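Local atomic coordinates of immunity protein (Neisseria meningitidis, PDB entry 4Q7O), a protein that probably protects the cell that makes it by neutralising the toxin of a contact-dependent growth-inhibition system. Residues F44-T48 and I132-Y136; G57-I63 and S86-G92. One frame throughout, in Å; residues are numbered along the deposited sequence.

Interaction 1: residues F44-T48 and I132-Y136; sequences FKNIT and IQKTY
Tyr136 reaches from helix 126-139 to the C-terminal end of helix 37-46, and its ring is a large part of this helix-to-helix contact, with Ile132 and Thr135 beside it. The first torsion turns the ring beside its own backbone N (chi1 -68°) and sends it across to the other segment. Its hydroxyl donates a hydrogen bond to the backbone O of Phe44, with Tyr136 OH and Phe44 O 2.7 Å apart. The donor comes in well to the side of the C=O direction (115°) and tilted from the carbonyl plane. The same OH lies 3.4 Å from Phe44 CB, while the Phe44 ring leads away to helix 104-121, where it touches Ile115.

Two methyl groups meet the Tyr136 ring. Thr48 CG2 sits at the ring edge, 3.6 Å from Tyr136 CD1. Ile47 CG2 approaches Tyr136 CE1 at 3.8 Å, with its side chain at about a right angle to the tyrosine. Ile132 O lies over one face of the ring. Helix 104-121 also packs on this tyrosine: Tyr108 meets the ring edge-to-face, and Phe111 touches the side chain.

Ile132, one turn earlier, meets the aliphatic part of Lys45, with Ile132 CD1 3.6 Å from Lys45 CG. The ammonium end of Lys45 forms a salt bridge with Glu42. Thr135 places CG2 against Thr48, and its own OG1 bonds back to Glu131 O.

Thr48 is held by its own segment. Its OG1 lies between backbone N and carbonyl carbon (chi1 73°) and donates to Lys45 O at 2.8 Å. That oxygen also accepts from Thr48 N.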
ATOM      1  N   PHE B  44       1.749   8.373  15.686  1.00  8.17           N
ATOM      2  CA  PHE B  44       3.155   8.041  15.920  1.00  8.86           C
ATOM      3  C   PHE B  44       3.438   7.745  17.395  1.00  9.81           C
ATOM      4  O   PHE B  44       4.255   6.885  17.713  1.00 11.00           O
ATOM      5  CB  PHE B  44       4.086   9.169  15.449  1.00  9.24           C
ATOM      6  CG  PHE B  44       4.272   9.237  13.955  1.00  9.70           C
ATOM      7  CD1 PHE B  44       4.758   8.143  13.253  1.00 11.78           C
ATOM      8  CD2 PHE B  44       4.036  10.422  13.267  1.00 10.61           C
ATOM      9  CE1 PHE B  44       4.959   8.218  11.884  1.00 12.22           C
ATOM     10  CE2 PHE B  44       4.238  10.507  11.901  1.00 11.01           C
ATOM     11  CZ  PHE B  44       4.694   9.400  11.208  1.00 12.12           C
ATOM     12  N   LYS B  45       2.763   8.462  18.289  1.00 10.95           N
ATOM     13  CA  LYS B  45       3.031   8.343  19.726  1.00 11.88           C
ATOM     14  C   LYS B  45       2.436   7.107  20.382  1.00 11.83           C
ATOM     15  O   LYS B  45       3.047   6.516  21.279  1.00 12.09           O
ATOM     16  CB  LYS B  45       2.487   9.564  20.469  1.00 14.46           C
ATOM     17  CG  LYS B  45       3.299  10.809  20.287  1.00 17.77           C
ATOM     18  CD  LYS B  45       2.818  11.882  21.230  1.00 20.92           C
ATOM     19  CE  LYS B  45       2.199  13.025  20.475  1.00 22.63           C
ATOM     20  NZ  LYS B  45       1.688  14.071  21.403  1.00 22.96           N
ATOM     21  N   ASN B  46       1.233   6.734  19.954  1.00 11.40           N
ATOM     22  CA  ASN B  46       0.448   5.741  20.684  1.00 13.01           C
ATOM     23  C   ASN B  46       1.096   4.368  20.727  1.00 12.83           C
ATOM     24  O   ASN B  46       0.841   3.592  21.638  1.00 13.86           O
ATOM     25  CB  ASN B  46      -0.967   5.626  20.112  1.00 15.03           C
ATOM     26  CG  ASN B  46      -1.910   6.677  20.653  1.00 17.58           C
ATOM     27  OD1 ASN B  46      -1.492   7.683  21.226  1.00 18.90           O
ATOM     28  ND2 ASN B  46      -3.204   6.450  20.459  1.00 19.55           N
ATOM     29  N   ILE B  47       1.935   4.068  19.745  1.00 13.44           N
ATOM     30  CA  ILE B  47       2.609   2.776  19.724  1.00 15.15           C
ATOM     31  C   ILE B  47       3.470   2.575  20.983  1.00 15.97           C
ATOM     32  O   ILE B  47       3.613   1.456  21.468  1.00 18.00           O
ATOM     33  CB  ILE B  47       3.423   2.569  18.423  1.00 15.71           C
ATOM     34  CG1 ILE B  47       3.749   1.083  18.217  1.00 17.93           C
ATOM     35  CG2 ILE B  47       4.679   3.464  18.397  1.00 15.03           C
ATOM     36  CD1 ILE B  47       4.224   0.755  16.813  1.00 19.06           C
ATOM     37  N   THR B  48       3.997   3.666  21.537  1.00 16.18           N
ATOM     38  CA  THR B  48       4.846   3.598  22.732  1.00 19.19           C
ATOM     39  C   THR B  48       4.053   3.626  24.032  1.00 20.14           C
ATOM     40  O   THR B  48       4.567   3.247  25.086  1.00 21.96           O
ATOM     41  CB  THR B  48       5.836   4.780  22.792  1.00 20.99           C
ATOM     42  OG1 THR B  48       5.128   5.983  23.125  1.00 22.61           O
ATOM     43  CG2 THR B  48       6.552   4.959  21.466  1.00 21.03           C
ATOM     44  N   ILE B 132       9.526  12.248  19.687  1.00 12.27           N
ATOM     45  CA  ILE B 132       8.875  10.959  19.533  1.00 11.82           C
ATOM     46  C   ILE B 132       9.887   9.881  19.136  1.00 11.81           C
ATOM     47  O   ILE B 132       9.835   8.759  19.650  1.00 12.29           O
ATOM     48  CB  ILE B 132       7.708  11.038  18.532  1.00 10.80           C
ATOM     49  CG1 ILE B 132       6.644  12.006  19.059  1.00 10.98           C
ATOM     50  CG2 ILE B 132       7.105   9.648  18.286  1.00 10.43           C
ATOM     51  CD1 ILE B 132       5.612  12.402  18.032  1.00 10.93           C
ATOM     52  N   GLN B 133      10.814  10.222  18.242  1.00 13.45           N
ATOM     53  CA  GLN B 133      11.918   9.315  17.920  1.00 15.29           C
ATOM     54  C   GLN B 133      12.772   8.965  19.137  1.00 17.19           C
ATOM     55  O   GLN B 133      13.279   7.852  19.242  1.00 18.36           O
ATOM     56  CB  GLN B 133      12.810   9.910  16.833  1.00 16.69           C
ATOM     57  CG  GLN B 133      12.277   9.708  15.435  1.00 16.86           C
ATOM     58  CD  GLN B 133      13.222  10.241  14.376  1.00 17.55           C
ATOM     59  OE1 GLN B 133      13.906  11.242  14.590  1.00 19.44           O
ATOM     60  NE2 GLN B 133      13.276   9.568  13.230  1.00 17.33           N
ATOM     61  N   LYS B 134      12.945   9.922  20.042  1.00 19.34           N
ATOM     62  CA  LYS B 134      13.681   9.681  21.279  1.00 22.51           C
ATOM     63  C   LYS B 134      12.960   8.624  22.098  1.00 23.02           C
ATOM     64  O   LYS B 134      13.584   7.720  22.658  1.00 24.33           O
ATOM     65  CB  LYS B 134      13.797  10.974  22.088  1.00 25.17           C
ATOM     66  CG  LYS B 134      14.507  10.814  23.424  1.00 27.85           C
ATOM     67  CD  LYS B 134      14.366  12.062  24.288  1.00 30.16           C
ATOM     68  CE  LYS B 134      14.308  13.320  23.439  1.00 31.87           C
ATOM     69  NZ  LYS B 134      13.788  14.493  24.193  1.00 32.87           N
ATOM     70  N   THR B 135      11.635   8.736  22.157  1.00 22.75           N
ATOM     71  CA  THR B 135      10.824   7.752  22.867  1.00 23.07           C
ATOM     72  C   THR B 135      10.959   6.361  22.242  1.00 22.74           C
ATOM     73  O   THR B 135      11.014   5.363  22.959  1.00 24.07           O
ATOM     74  CB  THR B 135       9.342   8.169  22.948  1.00 22.97           C
ATOM     75  OG1 THR B 135       9.238   9.475  23.534  1.00 23.73           O
ATOM     76  CG2 THR B 135       8.555   7.189  23.802  1.00 23.47           C
ATOM     77  N   TYR B 136      11.032   6.296  20.913  1.00 21.99           N
ATOM     78  CA  TYR B 136      11.236   5.019  20.222  1.00 20.50           C
ATOM     79  C   TYR B 136      12.548   4.384  20.674  1.00 23.89           C
ATOM     80  O   TYR B 136      12.606   3.190  20.954  1.00 24.41           O
ATOM     81  CB  TYR B 136      11.261   5.188  18.693  1.00 18.65           C
ATOM     82  CG  TYR B 136       9.955   5.595  18.019  1.00 15.72           C
ATOM     83  CD1 TYR B 136       8.747   5.602  18.710  1.00 14.93           C
ATOM     84  CD2 TYR B 136       9.940   5.971  16.672  1.00 13.92           C
ATOM     85  CE1 TYR B 136       7.564   5.977  18.085  1.00 13.53           C
ATOM     86  CE2 TYR B 136       8.766   6.358  16.042  1.00 12.21           C
ATOM     87  CZ  TYR B 136       7.580   6.345  16.750  1.00 11.29           C
ATOM     88  OH  TYR B 136       6.407   6.721  16.133  1.00 10.15           O
TER

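Interaction 2: residues G57-I63 and S86-G92; sequences GAQYEKI and SIYFSVG
Strands 58-62 and 86-91 are the two central strands of a four-stranded antiparallel sheet. Gln59 with Ser90 and Glu61 with Tyr88 are the hydrogen-bonded pairs, each joined by two backbone bonds. Tyr88 N to Glu61 O is 2.9 Å and nearly straight (170°). Further along on each side, Ile63 N bonds to Ser86 O and Gly92 N to Gly57 O.

Tyr60 and Phe89 form a non-hydrogen-bonded pair on the face shared with Ala58, Lys62, Ile87 and Val91. Tyr60 CB rests over one face of the Phe89 ring, 3.8 Å from its centroid, as a CH-pi contact. Ile87 CD1 adds to this face, 3.8 Å from Tyr60 CD1.

On the other face Gln59 NE2 lies at the edge of the Tyr88 ring, 3.9 Å from Tyr88 CE2. A water links Gln59 NE2, Ser90 OG and Tyr88 OH; it accepts from Gln59 NE2 at 2.6 Å. Tyr88 OH also bonds to Glu99.

Strand 52-55 flanks 58-62, and strand 98-103 flanks 86-91. Helices 22-34 and 104-121 pack on the Tyr60 and Phe89 face, where Phe27 and Phe111 meet Phe89.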
ATOM      1  N   GLY B  57     -11.020   3.470   8.718  1.00 14.44           N
ATOM      2  CA  GLY B  57     -10.228   2.915   7.633  1.00 14.70           C
ATOM      3  C   GLY B  57      -8.768   2.614   7.930  1.00 12.79           C
ATOM      4  O   GLY B  57      -8.026   2.252   7.017  1.00 12.89           O
ATOM      5  N   ALA B  58      -8.340   2.762   9.184  1.00 11.19           N
ATOM      6  CA  ALA B  58      -6.954   2.457   9.541  1.00 10.92           C
ATOM      7  C   ALA B  58      -6.782   2.296  11.037  1.00 10.37           C
ATOM      8  O   ALA B  58      -7.219   3.143  11.806  1.00 11.91           O
ATOM      9  CB  ALA B  58      -6.018   3.543   9.029  1.00 12.37           C
ATOM     10  N   GLN B  59      -6.111   1.230  11.454  1.00  9.01           N
ATOM     11  CA  GLN B  59      -5.844   1.040  12.871  1.00  9.16           C
ATOM     12  C   GLN B  59      -4.660   0.122  13.107  1.00  7.98           C
ATOM     13  O   GLN B  59      -4.275  -0.664  12.236  1.00  7.70           O
ATOM     14  CB  GLN B  59      -7.069   0.450  13.576  1.00 12.16           C
ATOM     15  CG  GLN B  59      -7.374  -0.979  13.144  1.00 15.56           C
ATOM     16  CD  GLN B  59      -8.451  -1.642  13.982  1.00 20.65           C
ATOM     17  OE1 GLN B  59      -8.678  -1.269  15.135  1.00 23.10           O
ATOM     18  NE2 GLN B  59      -9.114  -2.639  13.408  1.00 22.87           N
ATOM     19  N   TYR B  60      -4.098   0.218  14.306  1.00  7.30           N
ATOM     20  CA  TYR B  60      -3.195  -0.812  14.809  1.00  7.12           C
ATOM     21  C   TYR B  60      -3.505  -1.125  16.259  1.00  7.46           C
ATOM     22  O   TYR B  60      -4.071  -0.302  16.986  1.00  8.84           O
ATOM     23  CB  TYR B  60      -1.706  -0.450  14.635  1.00  7.47           C
ATOM     24  CG  TYR B  60      -1.243   0.783  15.396  1.00  7.05           C
ATOM     25  CD1 TYR B  60      -1.013   0.745  16.775  1.00  7.94           C
ATOM     26  CD2 TYR B  60      -1.016   1.986  14.730  1.00  7.19           C
ATOM     27  CE1 TYR B  60      -0.591   1.878  17.473  1.00  8.37           C
ATOM     28  CE2 TYR B  60      -0.588   3.124  15.412  1.00  7.80           C
ATOM     29  CZ  TYR B  60      -0.379   3.062  16.785  1.00  8.27           C
ATOM     30  OH  TYR B  60       0.047   4.175  17.483  1.00  9.29           O
ATOM     31  N   GLU B  61      -3.105  -2.316  16.681  1.00  7.98           N
ATOM     32  CA  GLU B  61      -3.245  -2.717  18.063  1.00  9.34           C
ATOM     33  C   GLU B  61      -2.173  -3.752  18.351  1.00  8.24           C
ATOM     34  O   GLU B  61      -2.071  -4.754  17.637  1.00  9.09           O
ATOM     35  CB  GLU B  61      -4.639  -3.304  18.290  1.00 13.51           C
ATOM     36  CG  GLU B  61      -4.987  -3.653  19.718  1.00 19.47           C
ATOM     37  CD  GLU B  61      -6.344  -4.327  19.807  1.00 25.06           C
ATOM     38  OE1 GLU B  61      -6.886  -4.708  18.744  1.00 27.37           O
ATOM     39  OE2 GLU B  61      -6.871  -4.471  20.930  1.00 28.14           O
ATOM     40  N   LYS B  62      -1.353  -3.506  19.366  1.00  8.47           N
ATOM     41  CA  LYS B  62      -0.450  -4.544  19.840  1.00  9.09           C
ATOM     42  C   LYS B  62      -1.274  -5.759  20.248  1.00  8.85           C
ATOM     43  O   LYS B  62      -2.355  -5.625  20.833  1.00 10.79           O
ATOM     44  CB  LYS B  62       0.370  -4.048  21.025  1.00 10.02           C
ATOM     45  CG  LYS B  62       1.410  -3.016  20.646  1.00 11.39           C
ATOM     46  CD  LYS B  62       2.264  -2.634  21.837  1.00 12.69           C
ATOM     47  CE  LYS B  62       3.371  -1.675  21.427  1.00 14.95           C
ATOM     48  NZ  LYS B  62       4.200  -1.229  22.582  1.00 17.40           N
ATOM     49  N   ILE B  63      -0.765  -6.947  19.937  1.00  7.00           N
ATOM     50  CA  ILE B  63      -1.511  -8.168  20.187  1.00  8.83           C
ATOM     51  C   ILE B  63      -1.218  -8.684  21.583  1.00 10.23           C
ATOM     52  O   ILE B  63      -0.061  -8.927  21.935  1.00 11.15           O
ATOM     53  CB  ILE B  63      -1.180  -9.236  19.135  1.00  9.36           C
ATOM     54  CG1 ILE B  63      -1.709  -8.783  17.767  1.00 10.23           C
ATOM     55  CG2 ILE B  63      -1.775 -10.586  19.522  1.00 10.27           C
ATOM     56  CD1 ILE B  63      -1.272  -9.646  16.618  1.00 12.54           C
ATOM     57  N   SER B  86       4.021  -9.020  18.982  1.00  8.39           N
ATOM     58  CA  SER B  86       3.549  -8.670  17.653  1.00  7.57           C
ATOM     59  C   SER B  86       2.449  -7.621  17.687  1.00  6.65           C
ATOM     60  O   SER B  86       1.881  -7.316  18.733  1.00  7.86           O
ATOM     61  CB  SER B  86       3.069  -9.918  16.906  1.00  8.06           C
ATOM     62  OG  SER B  86       4.138 -10.832  16.693  1.00 10.05           O
ATOM     63  N   ILE B  87       2.135  -7.090  16.518  1.00  6.51           N
ATOM     64  CA  ILE B  87       1.170  -6.017  16.401  1.00  6.74           C
ATOM     65  C   ILE B  87       0.341  -6.190  15.135  1.00  6.27           C
ATOM     66  O   ILE B  87       0.846  -6.608  14.090  1.00  6.56           O
ATOM     67  CB  ILE B  87       1.888  -4.648  16.467  1.00  7.12           C
ATOM     68  CG1 ILE B  87       0.912  -3.485  16.262  1.00  7.68           C
ATOM     69  CG2 ILE B  87       3.068  -4.604  15.483  1.00  8.57           C
ATOM     70  CD1 ILE B  87       1.509  -2.146  16.641  1.00  9.65           C
ATOM     71  N   TYR B  88      -0.947  -5.897  15.263  1.00  6.41           N
ATOM     72  CA  TYR B  88      -1.918  -6.023  14.188  1.00  6.34           C
ATOM     73  C   TYR B  88      -2.186  -4.678  13.538  1.00  6.68           C
ATOM     74  O   TYR B  88      -2.401  -3.694  14.231  1.00  8.44           O
ATOM     75  CB  TYR B  88      -3.210  -6.581  14.782  1.00  7.85           C
ATOM     76  CG  TYR B  88      -4.429  -6.542  13.896  1.00  8.47           C
ATOM     77  CD1 TYR B  88      -4.696  -7.564  12.992  1.00  8.62           C
ATOM     78  CD2 TYR B  88      -5.352  -5.516  14.015  1.00 10.29           C
ATOM     79  CE1 TYR B  88      -5.841  -7.546  12.207  1.00  8.93           C
ATOM     80  CE2 TYR B  88      -6.491  -5.489  13.241  1.00 11.64           C
ATOM     81  CZ  TYR B  88      -6.729  -6.502  12.337  1.00 10.61           C
ATOM     82  OH  TYR B  88      -7.875  -6.468  11.576  1.00 12.24           O
ATOM     83  N   PHE B  89      -2.171  -4.645  12.209  1.00  5.52           N
ATOM     84  CA  PHE B  89      -2.567  -3.470  11.445  1.00  5.74           C
ATOM     85  C   PHE B  89      -3.717  -3.816  10.528  1.00  7.60           C
ATOM     86  O   PHE B  89      -3.771  -4.915   9.977  1.00  8.02           O
ATOM     87  CB  PHE B  89      -1.412  -2.978  10.567  1.00  5.58           C
ATOM     88  CG  PHE B  89      -0.319  -2.315  11.322  1.00  5.91           C
ATOM     89  CD1 PHE B  89       0.651  -3.071  11.967  1.00  7.31           C
ATOM     90  CD2 PHE B  89      -0.238  -0.930  11.370  1.00  7.26           C
ATOM     91  CE1 PHE B  89       1.677  -2.457  12.662  1.00  8.34           C
ATOM     92  CE2 PHE B  89       0.789  -0.307  12.062  1.00  8.39           C
ATOM     93  CZ  PHE B  89       1.746  -1.067  12.706  1.00  9.18           C
ATOM     94  N   SER B  90      -4.629  -2.875  10.332  1.00  7.78           N
ATOM     95  CA  SER B  90      -5.600  -3.041   9.262  1.00  9.26           C
ATOM     96  C   SER B  90      -5.912  -1.728   8.578  1.00  9.22           C
ATOM     97  O   SER B  90      -5.826  -0.661   9.185  1.00 10.14           O
ATOM     98  CB  SER B  90      -6.876  -3.717   9.761  1.00 13.63           C
ATOM     99  OG  SER B  90      -7.654  -2.829  10.528  1.00 16.80           O
ATOM    100  N   VAL B  91      -6.253  -1.821   7.302  1.00  8.23           N
ATOM    101  CA  VAL B  91      -6.741  -0.672   6.557  1.00  8.25           C
ATOM    102  C   VAL B  91      -7.991  -1.046   5.770  1.00  9.98           C
ATOM    103  O   VAL B  91      -8.207  -2.213   5.436  1.00 10.13           O
ATOM    104  CB  VAL B  91      -5.666  -0.101   5.597  1.00  9.29           C
ATOM    105  CG1 VAL B  91      -4.510   0.483   6.385  1.00 10.95           C
ATOM    106  CG2 VAL B  91      -5.196  -1.166   4.608  1.00 10.51           C
ATOM    107  N   GLY B  92      -8.817  -0.046   5.487  1.00 12.66           N
ATOM    108  CA  GLY B  92     -10.026  -0.257   4.714  1.00 15.46           C
ATOM    109  C   GLY B  92     -11.260  -0.500   5.561  1.00 18.81           C
ATOM    110  O   GLY B  92     -11.263  -0.258   6.779  1.00 19.44           O
TER
HETATM  111  O   HOH W   1      -9.753  -4.078  11.340  1.00 35.77           O
HETATM  112  O   HOH W   2       2.106 -10.367  20.537  1.00 19.51           O
HETATM  113  O   HOH W   3       2.384  -7.528  21.550  1.00 26.84           O

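From the N terminus, helices 10-18 and 22-34 come before either contact. Helix 37-46 then brings in 44-48, the first half of interaction 1. The chain enters the sheet by strand 52-55 and reaches 57-63. Interaction 2 closes a 22-residue connection without helix or strand when 86-92 pairs with it. Strand 98-103 and helix 104-121 follow, and 132-136 on helix 126-139 finally closes interaction 1. Interaction 2 therefore lies wholly within the larger loop. The two also touch: Tyr60 OH hydrogen-bonds to Cys43 O and lies 2.9 Å from Ile47 N, and Lys62 NZ bonds to Ile47 O. This joins the end of helix 37-46 and the turn after it to strand 58-62.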